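Local structure of nucleoprotein (Schmallenberg virus, 4JNG) at residues B[159-164]-B[206-211]; B[52-57]-B[62-67]; B[132-135]-B[141-144]; B[155-160]-B[195-200]. The protein encapsidates the viral genomic RNA, shielding it from nucleases and forming the helical nucleocapsid that is the template for transcription and replication. One frame throughout, in Å; residues are numbered along the deposited sequence.

Interaction 1 (B[159-164]-B[206-211])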
loop_
_atom_site.group_PDB
_atom_site.type_symbol
_atom_site.label_atom_id
_atom_site.label_comp_id
_atom_site.label_asym_id
_atom_site.label_seq_id
_atom_site.Cartn_x
_atom_site.Cartn_y
_atom_site.Cartn_z
ATOM N N PRO B 159 -13.958 -27.649 -5.033
ATOM C CA PRO B 159 -12.967 -26.577 -4.923
ATOM C C PRO B 159 -12.584 -25.968 -6.279
ATOM O O PRO B 159 -12.333 -24.773 -6.360
ATOM C CB PRO B 159 -11.758 -27.271 -4.279
ATOM C CG PRO B 159 -12.321 -28.458 -3.587
ATOM C CD PRO B 159 -13.483 -28.902 -4.422
ATOM N N LEU B 160 -12.552 -26.797 -7.319
ATOM C CA LEU B 160 -12.296 -26.340 -8.684
ATOM C C LEU B 160 -13.341 -25.350 -9.169
ATOM O O LEU B 160 -12.997 -24.269 -9.645
ATOM C CB LEU B 160 -12.244 -27.522 -9.654
ATOM C CG LEU B 160 -12.222 -27.160 -11.145
ATOM C CD1 LEU B 160 -11.020 -26.298 -11.493
ATOM C CD2 LEU B 160 -12.247 -28.426 -11.982
ATOM N N VAL B 161 -14.612 -25.729 -9.057
ATOM C CA VAL B 161 -15.703 -24.900 -9.575
ATOM C C VAL B 161 -15.997 -23.714 -8.652
ATOM O O VAL B 161 -16.383 -22.647 -9.127
ATOM C CB VAL B 161 -16.985 -25.717 -9.878
ATOM C CG1 VAL B 161 -16.674 -26.857 -10.839
ATOM C CG2 VAL B 161 -17.648 -26.246 -8.609
ATOM N N ILE B 162 -15.805 -23.892 -7.344
ATOM C CA ILE B 162 -15.881 -22.770 -6.392
ATOM C C ILE B 162 -14.915 -21.644 -6.787
ATOM O O ILE B 162 -15.206 -20.463 -6.586
ATOM C CB ILE B 162 -15.572 -23.218 -4.948
ATOM C CG1 ILE B 162 -16.757 -24.005 -4.365
ATOM C CG2 ILE B 162 -15.280 -22.013 -4.051
ATOM C CD1 ILE B 162 -16.445 -24.749 -3.077
ATOM N N GLU B 163 -13.760 -22.019 -7.328
ATOM C CA GLU B 163 -12.761 -21.041 -7.737
ATOM C C GLU B 163 -13.144 -20.398 -9.066
ATOM O O GLU B 163 -12.982 -19.189 -9.240
ATOM C CB GLU B 163 -11.383 -21.686 -7.825
ATOM C CG GLU B 163 -10.277 -20.810 -7.267
ATOM C CD GLU B 163 -9.342 -21.574 -6.347
ATOM O OE1 GLU B 163 -9.571 -21.551 -5.120
ATOM O OE2 GLU B 163 -8.388 -22.201 -6.853
ATOM N N MET B 164 -13.655 -21.205 -9.996
ATOM C CA MET B 164 -14.181 -20.679 -11.254
ATOM C C MET B 164 -15.210 -19.597 -10.952
ATOM O O MET B 164 -15.077 -18.466 -11.419
ATOM C CB MET B 164 -14.808 -21.790 -12.111
ATOM C CG MET B 164 -13.801 -22.590 -12.922
ATOM S SD MET B 164 -14.560 -23.921 -13.876
ATOM C CE MET B 164 -13.140 -24.571 -14.748
ATOM N N ASN B 206 -22.739 -26.533 -11.815
ATOM C CA ASN B 206 -24.167 -26.235 -11.712
ATOM C C ASN B 206 -24.653 -26.242 -10.258
ATOM O O ASN B 206 -25.384 -25.340 -9.839
ATOM C CB ASN B 206 -24.965 -27.250 -12.547
ATOM C CG ASN B 206 -26.428 -26.876 -12.694
ATOM O OD1 ASN B 206 -26.758 -25.751 -13.068
ATOM N ND2 ASN B 206 -27.316 -27.826 -12.414
ATOM N N SER B 207 -24.237 -27.251 -9.494
ATOM C CA SER B 207 -24.592 -27.352 -8.067
ATOM C C SER B 207 -24.200 -26.096 -7.289
ATOM O O SER B 207 -25.027 -25.515 -6.586
ATOM C CB SER B 207 -23.943 -28.584 -7.430
ATOM O OG SER B 207 -24.687 -29.754 -7.723
ATOM N N VAL B 208 -22.944 -25.676 -7.437
ATOM C CA VAL B 208 -22.455 -24.444 -6.806
ATOM C C VAL B 208 -23.086 -23.230 -7.467
ATOM O O VAL B 208 -23.284 -22.203 -6.822
ATOM C CB VAL B 208 -20.915 -24.311 -6.888
ATOM C CG1 VAL B 208 -20.444 -22.997 -6.269
ATOM C CG2 VAL B 208 -20.251 -25.483 -6.187
ATOM N N GLY B 209 -23.392 -23.353 -8.755
ATOM C CA GLY B 209 -24.033 -22.277 -9.506
ATOM C C GLY B 209 -25.440 -21.939 -9.039
ATOM O O GLY B 209 -25.954 -20.859 -9.347
ATOM N N GLN B 210 -26.079 -22.860 -8.320
ATOM C CA GLN B 210 -27.419 -22.618 -7.770
ATOM C C GLN B 210 -27.385 -22.285 -6.273
ATOM O O GLN B 210 -28.427 -22.218 -5.617
ATOM C CB GLN B 210 -28.352 -23.807 -8.060
ATOM C CG GLN B 210 -29.262 -23.608 -9.271
ATOM C CD GLN B 210 -28.646 -24.081 -10.576
ATOM O OE1 GLN B 210 -29.213 -24.925 -11.269
ATOM N NE2 GLN B 210 -27.484 -23.540 -10.917
ATOM N N LEU B 211 -26.182 -22.069 -5.747
ATOM C CA LEU B 211 -25.990 -21.554 -4.396
ATOM C C LEU B 211 -26.348 -20.067 -4.367
ATOM O O LEU B 211 -26.446 -19.424 -5.419
ATOM C CB LEU B 211 -24.527 -21.738 -3.983
ATOM C CG LEU B 211 -24.156 -21.590 -2.504
ATOM C CD1 LEU B 211 -24.769 -22.719 -1.690
ATOM C CD2 LEU B 211 -22.642 -21.548 -2.339
#
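Two valine rotamers bring helix 158-168 and the end of helix 198-209 together: Val161 (chi1 -56°) sets CG2 between its backbone N and carbonyl carbon, while Val208 (chi1 178°) holds CG1 anti to the backbone N and turns CG2 beside it. The contact is helix-helix packing in the C-terminal, largely helical lobe of the orthobunyavirus nucleoprotein, and its whole chemistry is apolar. Val161 CG2 lies 3.6 Å from Val208 CG2, one methyl on another, with the two branched side chains crossing at a slant. Ile162 adds a lighter touch, its CG1 4.2 Å from the same Val208 CG2, so that a single methyl of Val208 serves both partners. The backbones come nearest at Ile162 and Val208, whose CA atoms are 6.8 Å apart. All three touching residues are buried. Phe205, one turn earlier on helix 198-209, also packs on Val161, and Tyr158 packs on Val208, which extends the apolar seam along both helices. Ile162 lies close to Arg166, which binds RNA. On the outer surface Gln210 NE2 makes a bent and uncertain hydrogen bond (138°) to Asn206 OD1. Beyond the seam helix 198-209 is ending, where Leu211 N still donates to Val208 O at 3.1 Å.

Interaction 2 (B[52-57]-B[62-67])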
loop_
_atom_site.group_PDB
_atom_site.type_symbol
_atom_site.label_atom_id
_atom_site.label_comp_id
_atom_site.label_asym_id
_atom_site.label_seq_id
_atom_site.Cartn_x
_atom_site.Cartn_y
_atom_site.Cartn_z
ATOM N N MET B 52 -1.616 -14.471 9.900
ATOM C CA MET B 52 -1.097 -13.153 10.274
ATOM C C MET B 52 0.073 -13.270 11.240
ATOM O O MET B 52 1.059 -12.540 11.121
ATOM C CB MET B 52 -2.186 -12.328 10.946
ATOM C CG MET B 52 -3.335 -11.936 10.038
ATOM S SD MET B 52 -4.886 -11.788 10.948
ATOM C CE MET B 52 -4.347 -11.079 12.502
ATOM N N VAL B 53 -0.049 -14.171 12.207
ATOM C CA VAL B 53 1.046 -14.454 13.125
ATOM C C VAL B 53 2.268 -14.841 12.287
ATOM O O VAL B 53 3.290 -14.135 12.295
ATOM C CB VAL B 53 0.666 -15.556 14.143
ATOM C CG1 VAL B 53 1.883 -16.065 14.902
ATOM C CG2 VAL B 53 -0.364 -15.032 15.132
ATOM N N LEU B 54 2.134 -15.917 11.515
ATOM C CA LEU B 54 3.225 -16.425 10.663
ATOM C C LEU B 54 3.800 -15.371 9.701
ATOM O O LEU B 54 5.003 -15.344 9.451
ATOM C CB LEU B 54 2.754 -17.663 9.873
ATOM C CG LEU B 54 3.153 -19.046 10.414
ATOM C CD1 LEU B 54 3.104 -19.133 11.931
ATOM C CD2 LEU B 54 2.292 -20.132 9.792
ATOM N N HIS B 55 2.933 -14.510 9.175
ATOM C CA HIS B 55 3.345 -13.447 8.267
ATOM C C HIS B 55 4.300 -12.446 8.924
ATOM O O HIS B 55 5.138 -11.850 8.242
ATOM C CB HIS B 55 2.119 -12.715 7.714
ATOM C CG HIS B 55 2.463 -11.543 6.859
ATOM N ND1 HIS B 55 2.567 -11.624 5.487
ATOM C CD2 HIS B 55 2.769 -10.265 7.186
ATOM C CE1 HIS B 55 2.907 -10.445 5.004
ATOM N NE2 HIS B 55 3.041 -9.603 6.014
ATOM N N LYS B 56 4.171 -12.268 10.238
ATOM C CA LYS B 56 5.027 -11.358 10.994
ATOM C C LYS B 56 6.085 -12.079 11.845
ATOM O O LYS B 56 6.842 -11.432 12.582
ATOM C CB LYS B 56 4.165 -10.415 11.854
ATOM C CG LYS B 56 3.842 -10.889 13.270
ATOM C CD LYS B 56 2.744 -10.035 13.901
ATOM C CE LYS B 56 3.019 -9.742 15.369
ATOM N NZ LYS B 56 3.125 -10.983 16.181
ATOM N N THR B 57 6.167 -13.403 11.722
ATOM C CA THR B 57 7.068 -14.189 12.563
ATOM C C THR B 57 8.274 -14.688 11.779
ATOM O O THR B 57 8.126 -15.322 10.736
ATOM C CB THR B 57 6.329 -15.375 13.208
ATOM O OG1 THR B 57 5.228 -14.876 13.967
ATOM C CG2 THR B 57 7.252 -16.155 14.116
ATOM N N VAL B 62 7.418 -23.127 12.887
ATOM C CA VAL B 62 6.767 -22.694 14.116
ATOM C C VAL B 62 5.818 -23.761 14.643
ATOM O O VAL B 62 5.046 -24.361 13.890
ATOM C CB VAL B 62 5.955 -21.396 13.904
ATOM C CG1 VAL B 62 5.436 -20.867 15.231
ATOM C CG2 VAL B 62 6.813 -20.334 13.236
ATOM N N ASP B 63 5.868 -23.960 15.951
ATOM C CA ASP B 63 4.959 -24.860 16.648
ATOM C C ASP B 63 3.655 -24.137 16.980
ATOM O O ASP B 63 3.632 -23.256 17.834
ATOM C CB ASP B 63 5.626 -25.373 17.926
ATOM C CG ASP B 63 6.614 -26.500 17.667
ATOM O OD1 ASP B 63 6.972 -26.752 16.496
ATOM O OD2 ASP B 63 7.026 -27.166 18.644
ATOM N N LEU B 64 2.568 -24.495 16.299
ATOM C CA LEU B 64 1.266 -23.887 16.569
ATOM C C LEU B 64 0.349 -24.872 17.265
ATOM O O LEU B 64 0.307 -26.043 16.904
ATOM C CB LEU B 64 0.612 -23.429 15.271
ATOM C CG LEU B 64 1.310 -22.305 14.515
ATOM C CD1 LEU B 64 0.449 -21.906 13.331
ATOM C CD2 LEU B 64 1.563 -21.109 15.422
ATOM N N THR B 65 -0.386 -24.394 18.263
ATOM C CA THR B 65 -1.283 -25.256 19.047
ATOM C C THR B 65 -2.724 -24.853 18.796
ATOM O O THR B 65 -3.096 -23.706 19.040
ATOM C CB THR B 65 -0.976 -25.155 20.550
ATOM O OG1 THR B 65 0.427 -25.326 20.756
ATOM C CG2 THR B 65 -1.735 -26.237 21.357
ATOM N N PHE B 66 -3.521 -25.792 18.285
ATOM C CA PHE B 66 -4.956 -25.588 18.067
ATOM C C PHE B 66 -5.769 -26.567 18.924
ATOM O O PHE B 66 -5.653 -27.773 18.755
ATOM C CB PHE B 66 -5.315 -25.808 16.599
ATOM C CG PHE B 66 -4.672 -24.829 15.668
ATOM C CD1 PHE B 66 -5.243 -23.585 15.449
ATOM C CD2 PHE B 66 -3.493 -25.148 15.011
ATOM C CE1 PHE B 66 -4.647 -22.675 14.588
ATOM C CE2 PHE B 66 -2.893 -24.239 14.157
ATOM C CZ PHE B 66 -3.472 -23.004 13.945
ATOM N N GLY B 67 -6.598 -26.039 19.820
ATOM C CA GLY B 67 -7.404 -26.863 20.735
ATOM C C GLY B 67 -6.576 -27.919 21.440
ATOM O O GLY B 67 -6.956 -29.087 21.498
#
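Leu54, on helix 47-56, meets strand 61-66 through one methyl: its CD1 lies 4.1 Å from Leu64 CD1 and equally far from Val62 CG2. Against Leu64 the two side chains reach toward each other tip to tip; against Val62 they slide past in opposite directions. Both strand residues are on the same face of the strand, two positions apart, and Leu54 inserts its branched end toward that face. Val62 keeps CG1 anti to its backbone N (chi1 -173°), which leaves CG2 beside the N and facing the helix. Thr57 gives the second, looser touch, its CG2 4.3 Å from Val62 CG2. No hydrogen bond passes between the segments, so this is helix-on-sheet packing of buried apolar groups. Thr57 is held in part by its own segment: OG1 donates to Val53 O at 2.7 Å, approaching from above the carbonyl plane, while Lys56 N donates to the same oxygen at 2.9 Å from the opposite face. Val53 O is thus gripped by two donors at the last turn of the helix, leaving CG2 of Thr57 as the atom that meets Val62. Further out, Leu54 O accepts from Asn75 ND2, and Leu54 packs near His77, an RNA-binding residue. Strand 61-66 pairs antiparallel with 69-74, whose Val73 packs on both Leu54 and Leu64; helix 93-110 adds Leu93 against Leu54, and a strand of the third subunit extends the sheet in parallel at Thr65 and Phe66.

Interaction 3 (B[132-135]-B[141-144])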
loop_
_atom_site.group_PDB
_atom_site.type_symbol
_atom_site.label_atom_id
_atom_site.label_comp_id
_atom_site.label_asym_id
_atom_site.label_seq_id
_atom_site.Cartn_x
_atom_site.Cartn_y
_atom_site.Cartn_z
ATOM N N CYS B 132 -23.558 -21.191 2.089
ATOM C CA CYS B 132 -23.409 -22.652 1.956
ATOM C C CYS B 132 -24.117 -23.469 3.057
ATOM O O CYS B 132 -25.160 -24.058 2.798
ATOM C CB CYS B 132 -21.937 -23.054 1.809
ATOM S SG CYS B 132 -21.681 -24.702 1.098
ATOM N N THR B 133 -23.566 -23.496 4.268
ATOM C CA THR B 133 -24.050 -24.368 5.368
ATOM C C THR B 133 -23.885 -25.875 5.131
ATOM O O THR B 133 -23.836 -26.355 3.997
ATOM C CB THR B 133 -25.526 -24.108 5.785
ATOM O OG1 THR B 133 -26.423 -24.480 4.727
ATOM C CG2 THR B 133 -25.743 -22.653 6.168
ATOM N N TRP B 134 -23.829 -26.616 6.236
ATOM C CA TRP B 134 -23.722 -28.077 6.205
ATOM C C TRP B 134 -24.898 -28.714 5.473
ATOM O O TRP B 134 -24.809 -29.861 5.034
ATOM C CB TRP B 134 -23.653 -28.637 7.626
ATOM C CG TRP B 134 -22.315 -28.492 8.301
ATOM C CD1 TRP B 134 -21.906 -27.470 9.107
ATOM C CD2 TRP B 134 -21.226 -29.421 8.253
ATOM N NE1 TRP B 134 -20.626 -27.699 9.560
ATOM C CE2 TRP B 134 -20.187 -28.892 9.052
ATOM C CE3 TRP B 134 -21.027 -30.651 7.615
ATOM C CZ2 TRP B 134 -18.963 -29.551 9.224
ATOM C CZ3 TRP B 134 -19.811 -31.304 7.788
ATOM C CH2 TRP B 134 -18.796 -30.752 8.584
ATOM N N ALA B 135 -25.991 -27.961 5.358
ATOM C CA ALA B 135 -27.187 -28.379 4.630
ATOM C C ALA B 135 -26.904 -28.789 3.196
ATOM O O ALA B 135 -27.519 -29.723 2.684
ATOM C CB ALA B 135 -28.223 -27.264 4.650
ATOM N N TYR B 141 -19.523 -27.903 1.419
ATOM C CA TYR B 141 -19.207 -27.054 2.563
ATOM C C TYR B 141 -17.729 -27.109 2.938
ATOM O O TYR B 141 -17.109 -26.083 3.187
ATOM C CB TYR B 141 -20.059 -27.467 3.773
ATOM C CG TYR B 141 -19.955 -26.536 4.959
ATOM C CD1 TYR B 141 -20.619 -25.317 4.968
ATOM C CD2 TYR B 141 -19.198 -26.875 6.078
ATOM C CE1 TYR B 141 -20.530 -24.457 6.048
ATOM C CE2 TYR B 141 -19.109 -26.023 7.168
ATOM C CZ TYR B 141 -19.776 -24.815 7.146
ATOM O OH TYR B 141 -19.684 -23.962 8.227
ATOM N N LEU B 142 -17.177 -28.314 3.000
ATOM C CA LEU B 142 -15.771 -28.475 3.339
ATOM C C LEU B 142 -14.894 -28.175 2.135
ATOM O O LEU B 142 -13.731 -27.820 2.295
ATOM C CB LEU B 142 -15.488 -29.885 3.845
ATOM C CG LEU B 142 -16.185 -30.301 5.137
ATOM C CD1 LEU B 142 -15.927 -31.774 5.366
ATOM C CD2 LEU B 142 -15.713 -29.483 6.329
ATOM N N GLY B 143 -15.460 -28.312 0.939
ATOM C CA GLY B 143 -14.773 -27.939 -0.302
ATOM C C GLY B 143 -14.328 -26.488 -0.360
ATOM O O GLY B 143 -13.470 -26.134 -1.174
ATOM N N PHE B 144 -14.909 -25.649 0.492
ATOM C CA PHE B 144 -14.514 -24.245 0.609
ATOM C C PHE B 144 -13.206 -24.039 1.382
ATOM O O PHE B 144 -12.646 -22.940 1.359
ATOM C CB PHE B 144 -15.628 -23.433 1.289
ATOM C CG PHE B 144 -16.690 -22.937 0.344
ATOM C CD1 PHE B 144 -16.470 -21.805 -0.435
ATOM C CD2 PHE B 144 -17.914 -23.584 0.245
ATOM C CE1 PHE B 144 -17.444 -21.340 -1.300
ATOM C CE2 PHE B 144 -18.891 -23.121 -0.623
ATOM C CZ PHE B 144 -18.654 -21.998 -1.399
#
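A Trp-Tyr pair, with Cys132 SG at the edges of Tyr141 and Phe144, joins the loop ahead of helix 138-142 to the end of that helix and the residues that follow. The five-membered ring of Trp134 and the Tyr141 ring have centroids 4.1 Å apart and planes inclined at 34°, a slanted overlap. Tyr141 CD2 sits 3.7 Å above the indole plane, over its middle, and Tyr141 CE2 comes within 3.3 Å of Trp134 NE1. Thr133 C lies 3.3 Å from Tyr141 CD1 and Trp134 N is over one face of the tyrosine ring, so the ring also lies on the loop backbone. The indole N-H bonds to Ile122 O, and Tyr141 OH is hydrogen-bonded to Met124 N, which probably helps to fix the two rings. Leu142 CD2 closes on Trp134 CH2 at 4.0 Å. Cys132, its SG anti to the backbone N (chi1 -161°), is directed between two rings. SG lies 3.6 Å from Phe144 CE2 and 4.1 Å from Tyr141 CD1, near the plane of each ring. Helices 112-121 and 93-110 pack on Trp134. A loop packed on the helix it precedes is joined here with Cys sulfur-aromatic contacts.

Interaction 4 (B[155-160]-B[195-200])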
loop_
_atom_site.group_PDB
_atom_site.type_symbol
_atom_site.label_atom_id
_atom_site.label_comp_id
_atom_site.label_asym_id
_atom_site.label_seq_id
_atom_site.Cartn_x
_atom_site.Cartn_y
_atom_site.Cartn_z
ATOM N N PHE B 155 -13.635 -34.250 -2.666
ATOM C CA PHE B 155 -14.598 -33.156 -2.554
ATOM C C PHE B 155 -15.418 -32.970 -3.830
ATOM O O PHE B 155 -15.964 -31.893 -4.069
ATOM C CB PHE B 155 -13.898 -31.850 -2.168
ATOM C CG PHE B 155 -13.237 -31.894 -0.815
ATOM C CD1 PHE B 155 -13.997 -31.856 0.352
ATOM C CD2 PHE B 155 -11.858 -31.970 -0.705
ATOM C CE1 PHE B 155 -13.391 -31.896 1.600
ATOM C CE2 PHE B 155 -11.242 -32.008 0.537
ATOM C CZ PHE B 155 -12.012 -31.974 1.693
ATOM N N ASP B 156 -15.502 -34.028 -4.636
ATOM C CA ASP B 156 -16.382 -34.062 -5.802
ATOM C C ASP B 156 -16.287 -32.771 -6.608
ATOM O O ASP B 156 -17.293 -32.104 -6.850
ATOM C CB ASP B 156 -17.830 -34.320 -5.350
ATOM C CG ASP B 156 -18.017 -35.700 -4.744
ATOM O OD1 ASP B 156 -17.492 -36.688 -5.307
ATOM O OD2 ASP B 156 -18.705 -35.804 -3.707
ATOM N N PHE B 157 -15.054 -32.415 -6.971
ATOM C CA PHE B 157 -14.745 -31.262 -7.832
ATOM C C PHE B 157 -15.142 -29.878 -7.305
ATOM O O PHE B 157 -14.936 -28.886 -7.996
ATOM C CB PHE B 157 -15.347 -31.463 -9.237
ATOM C CG PHE B 157 -14.532 -32.359 -10.127
ATOM C CD1 PHE B 157 -13.339 -31.910 -10.675
ATOM C CD2 PHE B 157 -14.968 -33.644 -10.433
ATOM C CE1 PHE B 157 -12.586 -32.730 -11.501
ATOM C CE2 PHE B 157 -14.222 -34.467 -11.257
ATOM C CZ PHE B 157 -13.027 -34.009 -11.793
ATOM N N TYR B 158 -15.683 -29.781 -6.094
ATOM C CA TYR B 158 -16.209 -28.493 -5.625
ATOM C C TYR B 158 -15.172 -27.362 -5.542
ATOM O O TYR B 158 -15.472 -26.238 -5.933
ATOM C CB TYR B 158 -16.967 -28.646 -4.296
ATOM C CG TYR B 158 -18.368 -29.173 -4.501
ATOM C CD1 TYR B 158 -19.284 -28.463 -5.271
ATOM C CD2 TYR B 158 -18.772 -30.387 -3.961
ATOM C CE1 TYR B 158 -20.566 -28.937 -5.484
ATOM C CE2 TYR B 158 -20.055 -30.868 -4.169
ATOM C CZ TYR B 158 -20.946 -30.137 -4.929
ATOM O OH TYR B 158 -22.218 -30.604 -5.139
ATOM N N PRO B 159 -13.958 -27.649 -5.033
ATOM C CA PRO B 159 -12.967 -26.577 -4.923
ATOM C C PRO B 159 -12.584 -25.968 -6.279
ATOM O O PRO B 159 -12.333 -24.773 -6.360
ATOM C CB PRO B 159 -11.758 -27.271 -4.279
ATOM C CG PRO B 159 -12.321 -28.458 -3.587
ATOM C CD PRO B 159 -13.483 -28.902 -4.422
ATOM N N LEU B 160 -12.552 -26.797 -7.319
ATOM C CA LEU B 160 -12.296 -26.340 -8.684
ATOM C C LEU B 160 -13.341 -25.350 -9.169
ATOM O O LEU B 160 -12.997 -24.269 -9.645
ATOM C CB LEU B 160 -12.244 -27.522 -9.654
ATOM C CG LEU B 160 -12.222 -27.160 -11.145
ATOM C CD1 LEU B 160 -11.020 -26.298 -11.493
ATOM C CD2 LEU B 160 -12.247 -28.426 -11.982
ATOM N N THR B 195 -11.432 -33.043 -19.634
ATOM C CA THR B 195 -12.465 -33.377 -20.625
ATOM C C THR B 195 -13.093 -34.773 -20.469
ATOM O O THR B 195 -14.218 -34.990 -20.923
ATOM C CB THR B 195 -11.935 -33.199 -22.065
ATOM O OG1 THR B 195 -10.595 -33.706 -22.161
ATOM C CG2 THR B 195 -11.947 -31.720 -22.453
ATOM N N GLN B 196 -12.386 -35.707 -19.834
ATOM C CA GLN B 196 -12.935 -37.041 -19.574
ATOM C C GLN B 196 -13.916 -37.044 -18.391
ATOM O O GLN B 196 -14.745 -37.949 -18.283
ATOM C CB GLN B 196 -11.810 -38.050 -19.326
ATOM C CG GLN B 196 -12.204 -39.501 -19.553
ATOM C CD GLN B 196 -11.107 -40.473 -19.160
ATOM O OE1 GLN B 196 -9.931 -40.109 -19.082
ATOM N NE2 GLN B 196 -11.487 -41.722 -18.916
ATOM N N LYS B 197 -13.812 -36.045 -17.510
ATOM C CA LYS B 197 -14.749 -35.878 -16.388
ATOM C C LYS B 197 -15.546 -34.571 -16.498
ATOM O O LYS B 197 -16.096 -34.090 -15.507
ATOM C CB LYS B 197 -13.995 -35.919 -15.051
ATOM C CG LYS B 197 -13.344 -37.256 -14.734
ATOM C CD LYS B 197 -14.374 -38.318 -14.385
ATOM C CE LYS B 197 -13.703 -39.639 -14.041
ATOM N NZ LYS B 197 -14.688 -40.703 -13.701
ATOM N N ILE B 198 -15.622 -34.024 -17.710
ATOM C CA ILE B 198 -16.322 -32.759 -17.982
ATOM C C ILE B 198 -17.798 -32.769 -17.532
ATOM O O ILE B 198 -18.325 -31.738 -17.108
ATOM C CB ILE B 198 -16.216 -32.395 -19.492
ATOM C CG1 ILE B 198 -16.567 -30.919 -19.749
ATOM C CG2 ILE B 198 -17.057 -33.333 -20.351
ATOM C CD1 ILE B 198 -15.355 -30.044 -19.993
ATOM N N THR B 199 -18.449 -33.930 -17.621
ATOM C CA THR B 199 -19.862 -34.079 -17.242
ATOM C C THR B 199 -20.058 -33.917 -15.732
ATOM O O THR B 199 -20.966 -33.206 -15.290
ATOM C CB THR B 199 -20.419 -35.455 -17.686
ATOM O OG1 THR B 199 -20.253 -35.608 -19.102
ATOM C CG2 THR B 199 -21.897 -35.599 -17.342
ATOM N N GLU B 200 -19.213 -34.592 -14.955
ATOM C CA GLU B 200 -19.188 -34.422 -13.498
ATOM C C GLU B 200 -18.897 -32.974 -13.117
ATOM O O GLU B 200 -19.533 -32.425 -12.218
ATOM C CB GLU B 200 -18.135 -35.336 -12.846
ATOM C CG GLU B 200 -18.699 -36.516 -12.064
ATOM C CD GLU B 200 -19.150 -37.665 -12.947
ATOM O OE1 GLU B 200 -19.630 -37.411 -14.071
ATOM O OE2 GLU B 200 -19.031 -38.830 -12.509
#
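The N-cap of helix 158-168 packs here against the junction of helices 190-196 and 198-209, with Phe157 as the reaching residue. Asp156 and Phe157 are the two central residues of a type I' beta turn running from Phe155 to Tyr158, closed by Tyr158 N donating to Phe155 O at 2.9 Å; both take positive phi in it, 45° and 62°. Being phenylalanine, this N-cap residue has no polar side-chain atom to offer the helix start, and its ring serves packing instead. The side chain, with CG anti to the carbonyl carbon, sets out toward 195-200, and its CZ and CE2 do the touching, meeting two CB atoms obliquely: CZ lies 3.9 Å from Lys197 CB, and CE2 is 4.3 Å from Glu200 CB. Lys197 and the Phe157 side chain cross at about a right angle. Lys197 and Glu200, three apart in sequence, line the first turn of helix 198-209, of which Lys197 is the N-cap and, at the same time, the first residue to leave helix 190-196. A bend at chi2 (-72°) turns the lysine chain aside, so that its aliphatic root touches the ring while the rest leads away; Glu200 likewise leads its carboxylate away. No hydrogen bond crosses; the touch is limited to the ring and two CB atoms. Around it, Tyr185 stacks on Phe157 and touches Lys197, Ile201 of helix 198-209 packs on Phe157, and helix 138-142 packs on Phe155, Asp156 and Tyr158.

From the N terminus, interaction 2 comes first, closing a short connection between helix 47-56 and strand 61-66; it stands alone, its nearest atoms about 15 Å or more from the others. Interaction 3 then closes a local loop on helix 138-142. Interaction 4 ends at the junction of helices 190-196 and 198-209, interaction 1 at the far end of the latter: the loops 155-200 and 159-211 overlap without nesting, sharing Pro159 and Leu160. Ser207 packs on Tyr158, while Gly143 of interaction 3 touches Pro159 and Phe144 meets Ile162. Three contacts thus tie helices 138-142, 158-168 and 198-209 into one body; interactions 1 and 4 lie on the other side of the chain's centre from interaction 2.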